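Local coordinates for protein tumour necrosis factor receptor (Ectromelia virus, PDB 3ON9) that probably blunts host immune defence by binding tumour necrosis factor and chemokines, and is represented here by its chemokine-sequestering SECRET domain, at residues A[12-17]-A[120-126]; A[31-35]-A[53-57]; A[83-89]-A[110-116]. One frame throughout, in Å; residues are numbered along the deposited sequence. Where two conformers were deposited one is given.

Overall arrangement
The three contacts build the two-sheet beta-sandwich of the SECRET domain. Contact 1 (12-17 with 120-126) pairs neighbouring strands of the five-stranded antiparallel sheet, contact 3 (83-89 with 110-116) pairs neighbouring strands of the six-stranded mixed sheet, and contact 2 (31-35 with 53-57) joins one strand from each. Their centres lie about 12 to 14 Å apart. Contacts 1 and 3 meet across the core, where Val125 packs on Leu85 and Val113; contact 2 touches contact 1 through Tyr56 and Met15. Along the chain, contact 2 and then contact 3 fall inside the loop closed by contact 1, which brings together strands about a hundred residues apart.

Contact 1: residues A[12-17]-A[120-126]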
ATOM      1  N   GLU A  12       0.140   3.016  -0.102  1.00 15.17           N
ATOM      2  CA  GLU A  12       0.381   3.485  -1.459  1.00 15.47           C
ATOM      3  C   GLU A  12       1.456   2.642  -2.099  1.00 15.32           C
ATOM      4  O   GLU A  12       2.469   2.343  -1.469  1.00 16.90           O
ATOM      5  CB  GLU A  12       0.866   4.935  -1.464  1.00 18.52           C
ATOM      6  CG  GLU A  12      -0.079   5.918  -0.828  1.00 22.28           C
ATOM      7  CD  GLU A  12       0.627   7.204  -0.433  1.00 25.88           C
ATOM      8  OE1 GLU A  12       1.174   7.894  -1.326  1.00 25.31           O
ATOM      9  OE2 GLU A  12       0.641   7.518   0.775  1.00 25.14           O
ATOM     10  N   ILE A  13       1.238   2.282  -3.357  1.00 14.48           N
ATOM     11  CA  ILE A  13       2.227   1.542  -4.123  1.00 15.80           C
ATOM     12  C   ILE A  13       2.429   2.224  -5.475  1.00 15.60           C
ATOM     13  O   ILE A  13       1.507   2.288  -6.294  1.00 16.00           O
ATOM     14  CB  ILE A  13       1.791   0.058  -4.338  1.00 12.99           C
ATOM     15  CG1 ILE A  13       1.352  -0.605  -3.017  1.00 17.74           C
ATOM     16  CG2 ILE A  13       2.923  -0.742  -4.966  1.00 16.32           C
ATOM     17  CD1 ILE A  13      -0.162  -0.530  -2.725  1.00 16.50           C
ATOM     18  N   ASN A  14       3.635   2.739  -5.721  1.00 13.39           N
ATOM     19  CA  ASN A  14       3.918   3.408  -6.989  1.00 13.78           C
ATOM     20  C   ASN A  14       4.896   2.566  -7.789  1.00 13.89           C
ATOM     21  O   ASN A  14       5.828   2.011  -7.225  1.00 15.77           O
ATOM     22  CB  ASN A  14       4.448   4.825  -6.738  1.00 13.62           C
ATOM     23  CG  ASN A  14       3.445   5.673  -5.987  1.00 15.24           C
ATOM     24  OD1 ASN A  14       2.237   5.498  -6.156  1.00 17.38           O
ATOM     25  ND2 ASN A  14       3.928   6.569  -5.132  1.00 16.14           N
ATOM     26  N   MET A  15       4.652   2.426  -9.088  1.00 14.59           N
ATOM     27  CA  MET A  15       5.339   1.403  -9.872  1.00 16.22           C
ATOM     28  C   MET A  15       5.730   1.891 -11.261  1.00 15.60           C
ATOM     29  O   MET A  15       4.981   2.627 -11.895  1.00 16.80           O
ATOM     30  CB  MET A  15       4.436   0.169 -10.022  1.00 15.79           C
ATOM     31  CG  MET A  15       4.008  -0.434  -8.692  1.00 15.77           C
ATOM     32  SD  MET A  15       2.952  -1.883  -8.897  1.00 17.26           S
ATOM     33  CE  MET A  15       1.426  -1.101  -9.432  1.00 20.65           C
ATOM     34  N   TYR A  16       6.895   1.463 -11.730  1.00 14.85           N
ATOM     35  CA  TYR A  16       7.331   1.766 -13.084  1.00 16.54           C
ATOM     36  C   TYR A  16       8.260   0.664 -13.567  1.00 13.89           C
ATOM     37  O   TYR A  16       9.116   0.220 -12.820  1.00 16.79           O
ATOM     38  CB  TYR A  16       8.077   3.106 -13.110  1.00 18.09           C
ATOM     39  CG  TYR A  16       8.356   3.595 -14.508  1.00 18.12           C
ATOM     40  CD1 TYR A  16       7.482   4.465 -15.142  1.00 19.86           C
ATOM     41  CD2 TYR A  16       9.472   3.161 -15.203  1.00 22.47           C
ATOM     42  CE1 TYR A  16       7.716   4.896 -16.437  1.00 22.57           C
ATOM     43  CE2 TYR A  16       9.717   3.594 -16.494  1.00 22.72           C
ATOM     44  CZ  TYR A  16       8.838   4.461 -17.096  1.00 23.28           C
ATOM     45  OH  TYR A  16       9.083   4.890 -18.377  1.00 36.50           O
ATOM     46  N   PRO A  17       8.084   0.201 -14.816  1.00 16.12           N
ATOM     47  CA  PRO A  17       7.028   0.581 -15.755  1.00 15.39           C
ATOM     48  C   PRO A  17       5.854  -0.395 -15.696  1.00 17.37           C
ATOM     49  O   PRO A  17       6.050  -1.586 -15.426  1.00 19.61           O
ATOM     50  CB  PRO A  17       7.698   0.409 -17.124  1.00 17.06           C
ATOM     51  CG  PRO A  17       8.789  -0.634 -16.890  1.00 19.15           C
ATOM     52  CD  PRO A  17       9.009  -0.788 -15.400  1.00 18.61           C
ATOM     53  N   LEU A 120       9.679  -4.714 -12.166  1.00 15.60           N
ATOM     54  CA  LEU A 120       9.670  -3.264 -11.938  1.00 19.48           C
ATOM     55  C   LEU A 120      11.066  -2.668 -11.829  1.00 17.98           C
ATOM     56  O   LEU A 120      11.918  -3.197 -11.122  1.00 21.00           O
ATOM     57  CB  LEU A 120       8.881  -2.902 -10.678  1.00 17.85           C
ATOM     58  CG  LEU A 120       7.399  -3.289 -10.690  1.00 17.45           C
ATOM     59  CD1 LEU A 120       6.765  -2.921  -9.355  1.00 19.36           C
ATOM     60  CD2 LEU A 120       6.668  -2.614 -11.840  1.00 17.76           C
ATOM     61  N   SER A 121      11.284  -1.553 -12.525  1.00 17.62           N
ATOM     62  CA  SER A 121      12.520  -0.789 -12.374  1.00 16.57           C
ATOM     63  C   SER A 121      12.436   0.143 -11.162  1.00 18.40           C
ATOM     64  O   SER A 121      13.455   0.467 -10.562  1.00 19.14           O
ATOM     65  CB  SER A 121      12.823   0.002 -13.649  1.00 19.69           C
ATOM     66  OG  SER A 121      11.887   1.030 -13.859  1.00 24.86           O
ATOM     67  N   ASN A 122      11.225   0.564 -10.798  1.00 16.19           N
ATOM     68  CA  ASN A 122      11.027   1.375  -9.597  1.00 13.87           C
ATOM     69  C   ASN A 122       9.785   0.902  -8.866  1.00 15.22           C
ATOM     70  O   ASN A 122       8.739   0.739  -9.481  1.00 16.34           O
ATOM     71  CB  ASN A 122      10.817   2.865  -9.928  1.00 15.50           C
ATOM     72  CG  ASN A 122      11.883   3.437 -10.844  1.00 19.89           C
ATOM     73  OD1 ASN A 122      11.973   3.073 -12.018  1.00 19.89           O
ATOM     74  ND2 ASN A 122      12.670   4.383 -10.320  1.00 18.21           N
ATOM     75  N   LEU A 123       9.910   0.698  -7.561  1.00 15.99           N
ATOM     76  CA  LEU A 123       8.780   0.308  -6.727  1.00 16.24           C
ATOM     77  C   LEU A 123       8.891   1.082  -5.431  1.00 14.75           C
ATOM     78  O   LEU A 123       9.894   0.969  -4.723  1.00 15.20           O
ATOM     79  CB  LEU A 123       8.824  -1.195  -6.442  1.00 15.73           C
ATOM     80  CG  LEU A 123       7.858  -1.748  -5.385  1.00 15.19           C
ATOM     81  CD1 LEU A 123       6.396  -1.388  -5.727  1.00 14.51           C
ATOM     82  CD2 LEU A 123       8.019  -3.257  -5.226  1.00 18.16           C
ATOM     83  N   ASP A 124       7.867   1.872  -5.120  1.00 13.86           N
ATOM     84  CA  ASP A 124       7.816   2.623  -3.871  1.00 14.09           C
ATOM     85  C   ASP A 124       6.581   2.166  -3.111  1.00 14.49           C
ATOM     86  O   ASP A 124       5.504   2.028  -3.698  1.00 14.25           O
ATOM     87  CB  ASP A 124       7.678   4.128  -4.136  1.00 14.77           C
ATOM     88  CG  ASP A 124       8.798   4.691  -4.983  1.00 16.27           C
ATOM     89  OD1 ASP A 124       9.972   4.377  -4.722  1.00 17.85           O
ATOM     90  OD2 ASP A 124       8.488   5.465  -5.905  1.00 16.07           O
ATOM     91  N   VAL A 125       6.733   1.951  -1.809  1.00 14.42           N
ATOM     92  CA  VAL A 125       5.605   1.627  -0.953  1.00 15.54           C
ATOM     93  C   VAL A 125       5.598   2.567   0.248  1.00 17.64           C
ATOM     94  O   VAL A 125       6.642   2.834   0.846  1.00 15.65           O
ATOM     95  CB  VAL A 125       5.689   0.173  -0.472  1.00 14.47           C
ATOM     96  CG1 VAL A 125       4.599  -0.118   0.550  1.00 16.89           C
ATOM     97  CG2 VAL A 125       5.562  -0.751  -1.667  1.00 14.81           C
ATOM     98  N   TYR A 126       4.423   3.091   0.577  1.00 14.83           N
ATOM     99  CA  TYR A 126       4.239   3.830   1.817  1.00 15.86           C
ATOM    100  C   TYR A 126       3.092   3.226   2.603  1.00 15.18           C
ATOM    101  O   TYR A 126       2.000   3.043   2.074  1.00 16.78           O
ATOM    102  CB  TYR A 126       3.945   5.306   1.549  1.00 15.91           C
ATOM    103  CG  TYR A 126       4.909   5.972   0.596  1.00 17.30           C
ATOM    104  CD1 TYR A 126       6.081   6.574   1.053  1.00 19.88           C
ATOM    105  CD2 TYR A 126       4.646   6.001  -0.763  1.00 17.15           C
ATOM    106  CE1 TYR A 126       6.964   7.182   0.156  1.00 17.30           C
ATOM    107  CE2 TYR A 126       5.518   6.603  -1.656  1.00 19.57           C
ATOM    108  CZ  TYR A 126       6.662   7.189  -1.195  1.00 21.50           C
ATOM    109  OH  TYR A 126       7.504   7.789  -2.118  1.00 22.03           O
TER
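A chi1 of 170° in Leu123 sets its CG anti to the backbone N, and a chi1 of -49° in Ile13 puts CG2 in the corresponding place; the two side chains then lie alongside each other, with Ile13 CG2 3.6 Å from Leu123 CD1. They belong to an antiparallel pair inside the five-stranded sheet of the beta-sandwich, the segment axes running 4.7 Å apart. Glu12, Asn14 and Tyr16 form the hydrogen-bonded pairs with Tyr126, Asp124 and Asn122, while Ile13 faces Val125 and Met15 faces Leu123 in the non-hydrogen-bonded positions. This alternation sends Ile13, Met15, Leu123 and Val125 to the core. There Met15 CG adds a contact of 3.9 Å to Leu123 CD1, and Ile13 and Met15 reach Ile40 of the opposing sheet.

On the other face Tyr126 presents its ring edge to its neighbours, CD2 lying 4.0 Å from Glu12 CB, and the Glu12 carboxylate is turned 33° from the ring plane. Asp124 is buried, yet both its carboxylate oxygens are satisfied: OD1 by His145 and OD2 by the backbone N of Leu150.

The regular pairing ends in a classic beta bulge, with Ser121 and Asn122 both opposite Tyr16. Tyr16 O takes a good bond from Asn122 N at 2.9 Å and a weak, bent one from Ser121 N at 2.8 Å. The extra residue brings Ser121 OG to the edge of the Tyr16 ring, near its plane and 3.5 Å from CD2.

Contact 2: residues A[31-35]-A[53-57]; sequences STIST and GDYYS
Ile33 and Asp54 approach from opposite directions, each side chain projecting from its own sheet into the space between them, and this facing arrangement identifies the contact as one between the two layers of the beta-sandwich. Strand 30-34 belongs to the mixed sheet and strand 51-59 is an edge strand of the antiparallel one. Their segment axes come within 8.4 Å and run in the same direction to within 16°, a separation too wide for backbone pairing, and side chains make the connection.

The two branches of Ile33 meet different partners. On the longer one Ile33 CD1 lies 3.6 Å from Tyr55 O and Ile33 CG1 lies 3.7 Å from Asp54 OD2. The methyl Ile33 CG2 is 4.0 Å from Tyr56 CB, the two side chains slanting past each other. The carboxylate is not left to this apolar neighbour alone, because Asp54 OD2 is hydrogen-bonded to the Ser25 hydroxyl. Phe67, from the strand beside 51-59, also packs on both Ile33 and Asp54.

Tyr56, with CG anti to its backbone N (chi1 173°), lays its ring along the layer as far as Thr35. The threonine comes across it at roughly a right angle, and Thr35 CG2 lies 3.7 Å from Tyr56 CZ, obliquely to the ring. Thr35 OG1 is held by the backbone N atoms of Glu37 and Leu38, and Tyr56 OH is bonded to Lys20 O. The polar ends also share a water, which is 2.7 Å from Thr35 OG1 and donates to Tyr56 OH at 2.9 Å.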
ATOM      1  N   SER A  31      -6.930  -8.206   0.591  1.00 18.10           N
ATOM      2  CA  SER A  31      -7.396  -7.318  -0.462  1.00 16.04           C
ATOM      3  C   SER A  31      -6.431  -7.324  -1.641  1.00 14.80           C
ATOM      4  O   SER A  31      -5.210  -7.301  -1.460  1.00 17.61           O
ATOM      5  CB  SER A  31      -7.543  -5.894   0.082  1.00 16.67           C
ATOM      6  OG  SER A  31      -8.506  -5.818   1.122  1.00 17.79           O
ATOM      7  N   THR A  32      -6.977  -7.356  -2.855  1.00 14.59           N
ATOM      8  CA  THR A  32      -6.128  -7.363  -4.037  1.00 14.23           C
ATOM      9  C   THR A  32      -6.471  -6.290  -5.058  1.00 15.89           C
ATOM     10  O   THR A  32      -7.646  -5.956  -5.269  1.00 16.26           O
ATOM     11  CB  THR A  32      -6.125  -8.741  -4.737  1.00 15.76           C
ATOM     12  OG1 THR A  32      -7.475  -9.162  -4.985  1.00 18.26           O
ATOM     13  CG2 THR A  32      -5.402  -9.792  -3.886  1.00 16.38           C
ATOM     14  N   ILE A  33      -5.426  -5.754  -5.682  1.00 15.13           N
ATOM     15  CA  ILE A  33      -5.548  -5.037  -6.944  1.00 14.03           C
ATOM     16  C   ILE A  33      -4.742  -5.835  -7.946  1.00 15.82           C
ATOM     17  O   ILE A  33      -3.597  -6.159  -7.677  1.00 16.35           O
ATOM     18  CB  ILE A  33      -4.945  -3.621  -6.842  1.00 16.17           C
ATOM     19  CG1 ILE A  33      -5.712  -2.786  -5.808  1.00 15.96           C
ATOM     20  CG2 ILE A  33      -4.900  -2.959  -8.219  1.00 17.99           C
ATOM     21  CD1 ILE A  33      -4.916  -1.563  -5.290  1.00 18.22           C
ATOM     22  N   SER A  34      -5.319  -6.184  -9.093  1.00 16.03           N
ATOM     23  CA  SER A  34      -4.560  -6.950 -10.077  1.00 15.62           C
ATOM     24  C   SER A  34      -4.773  -6.487 -11.505  1.00 17.25           C
ATOM     25  O   SER A  34      -5.896  -6.184 -11.916  1.00 18.77           O
ATOM     26  CB  SER A  34      -4.904  -8.449  -9.986  1.00 15.38           C
ATOM     27  OG  SER A  34      -3.912  -9.204 -10.667  1.00 18.48           O
ATOM     28  N   THR A  35      -3.682  -6.439 -12.260  1.00 15.82           N
ATOM     29  CA  THR A  35      -3.762  -6.374 -13.712  1.00 15.10           C
ATOM     30  C   THR A  35      -3.351  -7.761 -14.173  1.00 16.92           C
ATOM     31  O   THR A  35      -3.166  -8.656 -13.346  1.00 18.02           O
ATOM     32  CB  THR A  35      -2.792  -5.334 -14.291  1.00 17.33           C
ATOM     33  OG1 THR A  35      -1.439  -5.714 -13.993  1.00 17.76           O
ATOM     34  CG2 THR A  35      -3.070  -3.975 -13.689  1.00 14.55           C
ATOM     35  N   GLY A  53     -11.475   1.208   0.376  1.00 17.73           N
ATOM     36  CA  GLY A  53     -11.300   1.682  -0.983  1.00 18.14           C
ATOM     37  C   GLY A  53      -9.917   1.412  -1.509  1.00 16.17           C
ATOM     38  O   GLY A  53      -8.977   1.199  -0.740  1.00 16.97           O
ATOM     39  N   ASP A  54      -9.801   1.416  -2.830  1.00 15.26           N
ATOM     40  CA  ASP A  54      -8.499   1.295  -3.464  1.00 17.82           C
ATOM     41  C   ASP A  54      -8.479   1.990  -4.805  1.00 17.57           C
ATOM     42  O   ASP A  54      -9.500   2.490  -5.267  1.00 18.86           O
ATOM     43  CB  ASP A  54      -8.050  -0.164  -3.584  1.00 16.65           C
ATOM     44  CG  ASP A  54      -9.034  -1.039  -4.321  1.00 20.76           C
ATOM     45  OD1 ASP A  54      -9.853  -0.530  -5.124  1.00 21.59           O
ATOM     46  OD2 ASP A  54      -8.970  -2.260  -4.084  1.00 22.21           O
ATOM     47  N   TYR A  55      -7.307   2.034  -5.428  1.00 14.60           N
ATOM     48  CA  TYR A  55      -7.184   2.717  -6.708  1.00 16.24           C
ATOM     49  C   TYR A  55      -5.933   2.256  -7.435  1.00 16.57           C
ATOM     50  O   TYR A  55      -5.026   1.705  -6.821  1.00 15.20           O
ATOM     51  CB  TYR A  55      -7.166   4.241  -6.516  1.00 18.93           C
ATOM     52  CG  TYR A  55      -6.075   4.745  -5.599  1.00 18.17           C
ATOM     53  CD1 TYR A  55      -4.829   5.111  -6.102  1.00 18.05           C
ATOM     54  CD2 TYR A  55      -6.279   4.836  -4.227  1.00 17.02           C
ATOM     55  CE1 TYR A  55      -3.832   5.572  -5.269  1.00 18.32           C
ATOM     56  CE2 TYR A  55      -5.285   5.289  -3.386  1.00 19.07           C
ATOM     57  CZ  TYR A  55      -4.057   5.656  -3.910  1.00 17.40           C
ATOM     58  OH  TYR A  55      -3.060   6.112  -3.060  1.00 21.27           O
ATOM     59  N   TYR A  56      -5.918   2.471  -8.747  1.00 15.24           N
ATOM     60  CA  TYR A  56      -4.796   2.135  -9.612  1.00 13.77           C
ATOM     61  C   TYR A  56      -4.966   3.021 -10.838  1.00 15.20           C
ATOM     62  O   TYR A  56      -5.938   2.891 -11.586  1.00 17.56           O
ATOM     63  CB  TYR A  56      -4.839   0.638  -9.988  1.00 14.08           C
ATOM     64  CG  TYR A  56      -3.820   0.220 -11.025  1.00 14.57           C
ATOM     65  CD1 TYR A  56      -2.530  -0.140 -10.654  1.00 15.52           C
ATOM     66  CD2 TYR A  56      -4.150   0.174 -12.376  1.00 15.50           C
ATOM     67  CE1 TYR A  56      -1.583  -0.516 -11.611  1.00 16.12           C
ATOM     68  CE2 TYR A  56      -3.219  -0.199 -13.332  1.00 15.77           C
ATOM     69  CZ  TYR A  56      -1.940  -0.552 -12.941  1.00 15.77           C
ATOM     70  OH  TYR A  56      -1.020  -0.939 -13.892  1.00 17.08           O
ATOM     71  N   SER A  57      -4.042   3.953 -11.025  1.00 14.84           N
ATOM     72  CA  SER A  57      -4.187   4.970 -12.052  1.00 16.18           C
ATOM     73  C   SER A  57      -2.844   5.193 -12.733  1.00 16.61           C
ATOM     74  O   SER A  57      -1.799   5.250 -12.067  1.00 15.95           O
ATOM     75  CB  SER A  57      -4.707   6.270 -11.427  1.00 18.12           C
ATOM     76  OG  SER A  57      -5.016   7.219 -12.428  1.00 16.58           O
TER
HETATM   77  O   HOH W   1       0.159  -3.553 -14.247  1.00 18.23           O

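Contact 3: residues A[83-89]-A[110-116]; sequences INLEIKC and SETVTVV
Strands 83-89 and 110-116 run parallel, 10° apart in direction and 4.6 Å apart at their closest, joined by seven backbone hydrogen bonds from Ile83 N to Ser110 O through to Cys89 N to Val116 O. Thr112 and Thr114 each bond through N and O to the two residues flanking their partner, the expected parallel pattern.

Side chains alternate between the faces. Ile83, Leu85, Ile87, Val113 and Val115 point into the sandwich, where cross-strand packing is moderate: Ile87 CD1 and Val113 CG1 are 4.3 Å apart. Leu85 also reaches Val125 of the opposing sheet. Glu111 shares this inward face, but its OE1 is bonded to Tyr129 and His109.

The outer face carries Glu86, Lys88, Thr112, Thr114 and Val116. Val116 receives the aliphatic parts of both charged chains: Lys88 CD lies 3.7 Å from Val116 CB, and Glu86 CG comes within 4.0 Å of Val116 CG2. Bends at chi2 and chi4 (63° and 56°) turn the Lys88 chain towards its own backbone, where Lys88 NZ donates to Cys89 O at 3.0 Å. Farther back along the pair, between Thr112 and Thr114, a water donates to Leu85 O at 2.6 Å and to Thr112 OG1 at 3.0 Å. Leu85 O thus accepts both this water and Thr114 N.

Cys89, whose SG is 3.5 Å from Val116 O, is disulfide-linked to Cys119 just beyond strand 110-116. This is the sole parallel pairing in the mixed sheet of the SECRET beta-sandwich, cross-linked by a disulfide at its end.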
ATOM      1  N   ILE A  83       0.354  -5.167   8.962  1.00 15.91           N
ATOM      2  CA  ILE A  83       0.117  -4.905   7.546  1.00 17.48           C
ATOM      3  C   ILE A  83       1.124  -5.691   6.719  1.00 20.33           C
ATOM      4  O   ILE A  83       2.331  -5.488   6.854  1.00 19.63           O
ATOM      5  CB  ILE A  83       0.257  -3.409   7.219  1.00 18.79           C
ATOM      6  CG1 ILE A  83      -0.844  -2.598   7.912  1.00 17.58           C
ATOM      7  CG2 ILE A  83       0.227  -3.177   5.715  1.00 17.74           C
ATOM      8  CD1 ILE A  83      -2.249  -2.821   7.342  1.00 19.08           C
ATOM      9  N   ASN A  84       0.640  -6.608   5.887  1.00 18.90           N
ATOM     10  CA  ASN A  84       1.510  -7.318   4.952  1.00 18.96           C
ATOM     11  C   ASN A  84       1.123  -6.956   3.538  1.00 17.48           C
ATOM     12  O   ASN A  84      -0.057  -6.871   3.205  1.00 18.29           O
ATOM     13  CB  ASN A  84       1.421  -8.841   5.119  1.00 17.76           C
ATOM     14  CG  ASN A  84       1.948  -9.320   6.459  1.00 20.85           C
ATOM     15  OD1 ASN A  84       2.856  -8.711   7.045  1.00 22.80           O
ATOM     16  ND2 ASN A  84       1.392 -10.430   6.946  1.00 22.32           N
ATOM     17  N   LEU A  85       2.120  -6.765   2.693  1.00 16.61           N
ATOM     18  CA  LEU A  85       1.879  -6.353   1.328  1.00 14.87           C
ATOM     19  C   LEU A  85       2.823  -7.123   0.433  1.00 17.35           C
ATOM     20  O   LEU A  85       4.013  -7.194   0.711  1.00 17.73           O
ATOM     21  CB  LEU A  85       2.193  -4.862   1.205  1.00 19.95           C
ATOM     22  CG  LEU A  85       1.723  -4.135  -0.039  1.00 18.87           C
ATOM     23  CD1 LEU A  85       0.182  -4.111  -0.093  1.00 15.17           C
ATOM     24  CD2 LEU A  85       2.288  -2.717  -0.047  1.00 21.17           C
ATOM     25  N   GLU A  86       2.291  -7.705  -0.633  1.00 16.58           N
ATOM     26  CA  GLU A  86       3.109  -8.416  -1.601  1.00 19.06           C
ATOM     27  C   GLU A  86       2.804  -7.894  -2.991  1.00 16.88           C
ATOM     28  O   GLU A  86       1.638  -7.750  -3.370  1.00 17.91           O
ATOM     29  CB  GLU A  86       2.815  -9.922  -1.541  1.00 22.20           C
ATOM     30  CG  GLU A  86       3.514 -10.732  -2.632  1.00 24.40           C
ATOM     31  CD  GLU A  86       2.823 -12.066  -2.907  1.00 27.16           C
ATOM     32  OE1 GLU A  86       3.311 -13.098  -2.390  1.00 21.79           O
ATOM     33  OE2 GLU A  86       1.788 -12.084  -3.618  1.00 25.91           O
ATOM     34  N   ILE A  87       3.861  -7.576  -3.738  1.00 14.50           N
ATOM     35  CA  ILE A  87       3.728  -7.200  -5.137  1.00 15.85           C
ATOM     36  C   ILE A  87       4.245  -8.367  -5.981  1.00 17.65           C
ATOM     37  O   ILE A  87       5.432  -8.715  -5.917  1.00 19.21           O
ATOM     38  CB  ILE A  87       4.511  -5.898  -5.453  1.00 17.52           C
ATOM     39  CG1 ILE A  87       3.961  -4.713  -4.636  1.00 20.28           C
ATOM     40  CG2 ILE A  87       4.448  -5.578  -6.956  1.00 17.71           C
ATOM     41  CD1 ILE A  87       4.477  -4.609  -3.204  1.00 19.33           C
ATOM     42  N   LYS A  88       3.351  -8.972  -6.759  1.00 15.98           N
ATOM     43  CA  LYS A  88       3.671 -10.188  -7.515  1.00 16.43           C
ATOM     44  C   LYS A  88       3.702  -9.936  -9.017  1.00 17.29           C
ATOM     45  O   LYS A  88       2.676  -9.608  -9.618  1.00 16.87           O
ATOM     46  CB  LYS A  88       2.662 -11.298  -7.181  1.00 17.00           C
ATOM     47  CG  LYS A  88       2.675 -12.504  -8.131  1.00 18.99           C
ATOM     48  CD  LYS A  88       4.014 -13.236  -8.090  1.00 20.22           C
ATOM     49  CE  LYS A  88       3.898 -14.669  -8.615  1.00 21.27           C
ATOM     50  NZ  LYS A  88       3.326 -14.736 -10.000  1.00 19.30           N
ATOM     51  N   CYS A  89       4.895 -10.073  -9.608  1.00 15.98           N
ATOM     52  CA  CYS A  89       5.081  -9.967 -11.052  1.00 16.42           C
ATOM     53  C   CYS A  89       4.616 -11.239 -11.728  1.00 18.43           C
ATOM     54  O   CYS A  89       4.750 -12.316 -11.168  1.00 19.58           O
ATOM     55  CB  CYS A  89       6.562  -9.794 -11.407  1.00 16.84           C
ATOM     56  SG  CYS A  89       7.314  -8.230 -10.853  1.00 18.74           S
ATOM     57  N   SER A 110       3.104  -3.316  12.967  1.00 18.25           N
ATOM     58  CA  SER A 110       4.193  -4.058  12.336  1.00 22.30           C
ATOM     59  C   SER A 110       3.845  -4.148  10.869  1.00 16.45           C
ATOM     60  O   SER A 110       2.663  -4.209  10.522  1.00 16.53           O
ATOM     61  CB  SER A 110       4.287  -5.473  12.910  1.00 29.52           C
ATOM     62  OG  SER A 110       4.319  -5.454  14.325  1.00 36.90           O
ATOM     63  N   GLU A 111       4.848  -4.145  10.008  1.00 16.84           N
ATOM     64  CA  GLU A 111       4.568  -4.278   8.586  1.00 19.13           C
ATOM     65  C   GLU A 111       5.677  -5.015   7.841  1.00 18.71           C
ATOM     66  O   GLU A 111       6.846  -4.988   8.243  1.00 19.28           O
ATOM     67  CB  GLU A 111       4.233  -2.917   7.952  1.00 23.46           C
ATOM     68  CG  GLU A 111       5.175  -1.773   8.247  1.00 23.33           C
ATOM     69  CD  GLU A 111       5.110  -1.252   9.682  1.00 19.71           C
ATOM     70  OE1 GLU A 111       4.009  -1.035  10.247  1.00 19.06           O
ATOM     71  OE2 GLU A 111       6.191  -1.058  10.247  1.00 18.94           O
ATOM     72  N   THR A 112       5.280  -5.724   6.787  1.00 18.01           N
ATOM     73  CA  THR A 112       6.233  -6.369   5.887  1.00 18.28           C
ATOM     74  C   THR A 112       5.804  -6.111   4.464  1.00 19.09           C
ATOM     75  O   THR A 112       4.606  -6.106   4.149  1.00 20.75           O
ATOM     76  CB  THR A 112       6.346  -7.888   6.100  1.00 19.28           C
ATOM     77  OG1 THR A 112       5.206  -8.554   5.529  1.00 28.52           O
ATOM     78  CG2 THR A 112       6.477  -8.209   7.578  1.00 18.12           C
ATOM     79  N   VAL A 113       6.791  -5.876   3.611  1.00 17.23           N
ATOM     80  CA  VAL A 113       6.565  -5.622   2.204  1.00 16.87           C
ATOM     81  C   VAL A 113       7.467  -6.552   1.423  1.00 17.12           C
ATOM     82  O   VAL A 113       8.680  -6.608   1.664  1.00 16.75           O
ATOM     83  CB  VAL A 113       6.888  -4.169   1.837  1.00 18.73           C
ATOM     84  CG1 VAL A 113       6.827  -3.984   0.322  1.00 17.95           C
ATOM     85  CG2 VAL A 113       5.928  -3.218   2.565  1.00 17.99           C
ATOM     86  N   THR A 114       6.867  -7.298   0.506  1.00 17.02           N
ATOM     87  CA  THR A 114       7.559  -8.325  -0.262  0.58 19.34           C
ATOM     88  C   THR A 114       7.343  -8.082  -1.747  1.00 17.60           C
ATOM     89  O   THR A 114       6.277  -7.624  -2.139  1.00 16.60           O
ATOM     90  CB  THR A 114       6.993  -9.714   0.079  0.58 20.30           C
ATOM     91  OG1 THR A 114       7.363 -10.062   1.417  0.58 23.32           O
ATOM     92  CG2 THR A 114       7.517 -10.773  -0.889  0.58 20.20           C
ATOM     93  N   VAL A 115       8.341  -8.402  -2.563  1.00 15.40           N
ATOM     94  CA  VAL A 115       8.184  -8.335  -4.015  1.00 16.63           C
ATOM     95  C   VAL A 115       8.611  -9.680  -4.612  1.00 20.65           C
ATOM     96  O   VAL A 115       9.555 -10.310  -4.121  1.00 18.86           O
ATOM     97  CB  VAL A 115       8.987  -7.163  -4.634  1.00 17.49           C
ATOM     98  CG1 VAL A 115      10.476  -7.253  -4.260  1.00 23.47           C
ATOM     99  CG2 VAL A 115       8.799  -7.117  -6.132  1.00 19.63           C
ATOM    100  N   VAL A 116       7.894 -10.128  -5.643  1.00 17.25           N
ATOM    101  CA  VAL A 116       8.166 -11.408  -6.291  1.00 16.54           C
ATOM    102  C   VAL A 116       8.416 -11.154  -7.780  1.00 15.90           C
ATOM    103  O   VAL A 116       7.500 -10.821  -8.535  1.00 17.27           O
ATOM    104  CB  VAL A 116       7.005 -12.429  -6.087  1.00 16.20           C
ATOM    105  CG1 VAL A 116       7.439 -13.813  -6.549  1.00 17.77           C
ATOM    106  CG2 VAL A 116       6.559 -12.481  -4.608  1.00 18.03           C
TER
HETATM  107  O   HOH W   2       4.766  -8.823   2.617  1.00 24.91           O